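Local atomic coordinates of peptide methionine sulfoxide reductase MsrA (Treponema denticola ATCC 35405, PDB entry 5FA9), a protein that probably repairs oxidised proteins by reducing methionine sulfoxide back to methionine, as a fusion of MsrA and MsrB enzymes. Residues S199-F204 with G208-I213. The protein carries 2 engineered substitutions. Numbering follows the deposited sequence.
Sequences SEYDKF and GIYVDI
The edge of the Tyr210 ring meets the face of Tyr201, and its OH meets the edge of Phe204. Against Tyr201 the pair is T-shaped: CE2 of Tyr210 comes over one face of the Tyr201 ring, 4.0 Å from CG and so off centre toward the CB end. The planes stand at 79°, with the centroids 5.5 Å apart. The two side chains run past each other in opposite senses. On the opposite face of the Tyr201 ring lies CG of Glu200, so both faces of that ring carry a neighbour, each set toward the rim. At its far end Tyr210 reaches Phe204, where the OH sits close to the plane of the phenylalanine ring and 3.1 Å from CD2, an edge contact in which the oxygen probably faces the slightly positive ring hydrogens. With CG opposite the backbone N (chi1 -166°), the Phe204 ring has its CD2 edge at that oxygen.

The loop presents Tyr201 from a type I turn, Ser199 to Asp202, in which Ser199 OG accepts from Tyr201 N (3.2 Å) as an ST turn. Tyr201 OH bonds to Phe293 N, tying the loop to strand 291-295, and the Phe293 ring also meets Phe204 and Tyr210. The loop, which follows helix 182-190, packs against strand 208-212, the middle strand of the three-stranded antiparallel sheet with 218-221 and 291-295, one of two sheets in the SelR domain.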
ATOM      1  N   SER B 199      15.170  21.169 -26.666  1.00 57.74           N
ATOM      2  CA  SER B 199      16.183  20.263 -26.137  1.00 52.31           C
ATOM      3  C   SER B 199      16.230  18.950 -26.907  1.00 56.91           C
ATOM      4  O   SER B 199      15.199  18.431 -27.337  1.00 45.13           O
ATOM      5  CB  SER B 199      15.931  19.983 -24.655  1.00 53.82           C
ATOM      6  OG  SER B 199      16.894  19.077 -24.144  1.00 48.07           O
ATOM      7  N   GLU B 200      17.436  18.418 -27.073  1.00 49.15           N
ATOM      8  CA  GLU B 200      17.630  17.135 -27.736  1.00 54.53           C
ATOM      9  C   GLU B 200      17.064  15.989 -26.902  1.00 55.97           C
ATOM     10  O   GLU B 200      16.778  14.911 -27.422  1.00 55.77           O
ATOM     11  CB  GLU B 200      19.119  16.902 -28.011  1.00 47.59           C
ATOM     12  CG  GLU B 200      19.975  16.843 -26.753  1.00 65.57           C
ATOM     13  CD  GLU B 200      21.447  16.633 -27.052  1.00 77.57           C
ATOM     14  OE1 GLU B 200      21.786  15.625 -27.705  1.00 88.63           O
ATOM     15  OE2 GLU B 200      22.265  17.478 -26.631  1.00 87.90           O
ATOM     16  N   TYR B 201      16.904  16.235 -25.606  1.00 46.20           N
ATOM     17  CA  TYR B 201      16.412  15.222 -24.679  1.00 48.07           C
ATOM     18  C   TYR B 201      14.888  15.203 -24.586  1.00 50.57           C
ATOM     19  O   TYR B 201      14.322  14.430 -23.816  1.00 50.81           O
ATOM     20  CB  TYR B 201      17.015  15.439 -23.290  1.00 41.68           C
ATOM     21  CG  TYR B 201      18.515  15.256 -23.238  1.00 42.35           C
ATOM     22  CD1 TYR B 201      19.158  14.387 -24.109  1.00 47.35           C
ATOM     23  CD2 TYR B 201      19.287  15.952 -22.318  1.00 45.14           C
ATOM     24  CE1 TYR B 201      20.529  14.216 -24.066  1.00 42.53           C
ATOM     25  CE2 TYR B 201      20.660  15.787 -22.266  1.00 51.42           C
ATOM     26  CZ  TYR B 201      21.275  14.918 -23.142  1.00 47.25           C
ATOM     27  OH  TYR B 201      22.640  14.750 -23.095  1.00 43.69           O
ATOM     28  N   ASP B 202      14.226  16.052 -25.366  1.00 58.84           N
ATOM     29  CA  ASP B 202      12.767  16.103 -25.353  1.00 58.58           C
ATOM     30  C   ASP B 202      12.171  14.841 -25.970  1.00 57.97           C
ATOM     31  O   ASP B 202      11.551  14.037 -25.273  1.00 63.27           O
ATOM     32  CB  ASP B 202      12.265  17.342 -26.095  1.00 57.13           C
ATOM     33  CG  ASP B 202      10.754  17.463 -26.068  1.00 55.72           C
ATOM     34  OD1 ASP B 202      10.154  17.192 -25.007  1.00 55.28           O
ATOM     35  OD2 ASP B 202      10.165  17.830 -27.108  1.00 61.49           O
ATOM     36  N   LYS B 203      12.359  14.671 -27.274  1.00 57.86           N
ATOM     37  CA  LYS B 203      11.960  13.438 -27.940  1.00 56.22           C
ATOM     38  C   LYS B 203      13.131  12.464 -27.922  1.00 53.28           C
ATOM     39  O   LYS B 203      13.893  12.371 -28.885  1.00 54.68           O
ATOM     40  CB  LYS B 203      11.505  13.712 -29.374  1.00 51.89           C
ATOM     41  CG  LYS B 203      10.491  14.840 -29.499  1.00 59.75           C
ATOM     42  CD  LYS B 203       9.243  14.559 -28.678  1.00 64.73           C
ATOM     43  CE  LYS B 203       8.263  15.720 -28.751  1.00 66.95           C
ATOM     44  NZ  LYS B 203       7.293  15.704 -27.622  1.00 74.81           N
ATOM     45  N   PHE B 204      13.263  11.736 -26.818  1.00 52.71           N
ATOM     46  CA  PHE B 204      14.430  10.898 -26.579  1.00 48.69           C
ATOM     47  C   PHE B 204      14.076   9.762 -25.617  1.00 51.60           C
ATOM     48  O   PHE B 204      13.465   9.998 -24.572  1.00 51.31           O
ATOM     49  CB  PHE B 204      15.572  11.753 -26.021  1.00 48.19           C
ATOM     50  CG  PHE B 204      16.912  11.079 -26.043  1.00 53.32           C
ATOM     51  CD1 PHE B 204      17.702  11.119 -27.179  1.00 52.86           C
ATOM     52  CD2 PHE B 204      17.391  10.426 -24.922  1.00 54.18           C
ATOM     53  CE1 PHE B 204      18.941  10.506 -27.201  1.00 62.43           C
ATOM     54  CE2 PHE B 204      18.628   9.812 -24.936  1.00 58.62           C
ATOM     55  CZ  PHE B 204      19.404   9.852 -26.077  1.00 46.36           C
ATOM     56  N   GLY B 208      19.498   4.701 -20.266  1.00 41.23           N
ATOM     57  CA  GLY B 208      20.614   5.294 -19.557  1.00 36.04           C
ATOM     58  C   GLY B 208      20.130   6.206 -18.448  1.00 35.01           C
ATOM     59  O   GLY B 208      18.943   6.226 -18.125  1.00 34.68           O
ATOM     60  N   ILE B 209      21.049   6.961 -17.860  1.00 39.60           N
ATOM     61  CA  ILE B 209      20.698   7.887 -16.791  1.00 42.46           C
ATOM     62  C   ILE B 209      20.916   9.335 -17.214  1.00 39.94           C
ATOM     63  O   ILE B 209      21.733   9.625 -18.088  1.00 38.33           O
ATOM     64  CB  ILE B 209      21.512   7.613 -15.511  1.00 35.97           C
ATOM     65  CG1 ILE B 209      23.012   7.696 -15.800  1.00 35.94           C
ATOM     66  CG2 ILE B 209      21.156   6.256 -14.936  1.00 37.90           C
ATOM     67  CD1 ILE B 209      23.879   7.561 -14.566  1.00 29.70           C
ATOM     68  N   TYR B 210      20.176  10.239 -16.582  1.00 41.02           N
ATOM     69  CA  TYR B 210      20.357  11.665 -16.811  1.00 33.30           C
ATOM     70  C   TYR B 210      21.064  12.269 -15.609  1.00 36.15           C
ATOM     71  O   TYR B 210      20.598  12.163 -14.475  1.00 36.75           O
ATOM     72  CB  TYR B 210      19.017  12.352 -17.074  1.00 35.12           C
ATOM     73  CG  TYR B 210      18.370  11.906 -18.366  1.00 41.51           C
ATOM     74  CD1 TYR B 210      17.576  10.767 -18.412  1.00 39.06           C
ATOM     75  CD2 TYR B 210      18.568  12.615 -19.543  1.00 39.72           C
ATOM     76  CE1 TYR B 210      16.990  10.353 -19.593  1.00 39.67           C
ATOM     77  CE2 TYR B 210      17.986  12.209 -20.728  1.00 36.30           C
ATOM     78  CZ  TYR B 210      17.198  11.078 -20.747  1.00 39.85           C
ATOM     79  OH  TYR B 210      16.618  10.671 -21.924  1.00 36.65           O
ATOM     80  N   VAL B 211      22.198  12.901 -15.877  1.00 37.62           N
ATOM     81  CA  VAL B 211      23.093  13.360 -14.829  1.00 34.98           C
ATOM     82  C   VAL B 211      23.114  14.886 -14.717  1.00 37.81           C
ATOM     83  O   VAL B 211      22.866  15.590 -15.697  1.00 32.87           O
ATOM     84  CB  VAL B 211      24.522  12.804 -15.096  1.00 38.41           C
ATOM     85  CG1 VAL B 211      25.566  13.912 -15.181  1.00 42.40           C
ATOM     86  CG2 VAL B 211      24.894  11.752 -14.064  1.00 43.45           C
ATOM     87  N   ASP B 212      23.389  15.388 -13.514  1.00 41.94           N
ATOM     88  CA  ASP B 212      23.547  16.822 -13.294  1.00 39.93           C
ATOM     89  C   ASP B 212      24.709  17.339 -14.135  1.00 46.82           C
ATOM     90  O   ASP B 212      25.845  16.888 -13.984  1.00 48.95           O
ATOM     91  CB  ASP B 212      23.779  17.120 -11.808  1.00 47.83           C
ATOM     92  CG  ASP B 212      23.645  18.601 -11.473  1.00 54.59           C
ATOM     93  OD1 ASP B 212      23.772  19.449 -12.382  1.00 46.80           O
ATOM     94  OD2 ASP B 212      23.418  18.919 -10.286  1.00 54.37           O
ATOM     95  N   ILE B 213      24.421  18.294 -15.012  1.00 43.28           N
ATOM     96  CA  ILE B 213      25.421  18.813 -15.937  1.00 45.53           C
ATOM     97  C   ILE B 213      26.510  19.618 -15.222  1.00 47.23           C
ATOM     98  O   ILE B 213      27.557  19.910 -15.801  1.00 50.56           O
ATOM     99  CB  ILE B 213      24.761  19.692 -17.027  1.00 46.71           C
ATOM    100  CG1 ILE B 213      25.659  19.793 -18.262  1.00 47.63           C
ATOM    101  CG2 ILE B 213      24.402  21.064 -16.472  1.00 38.96           C
ATOM    102  CD1 ILE B 213      24.917  20.176 -19.521  1.00 62.38           C
TER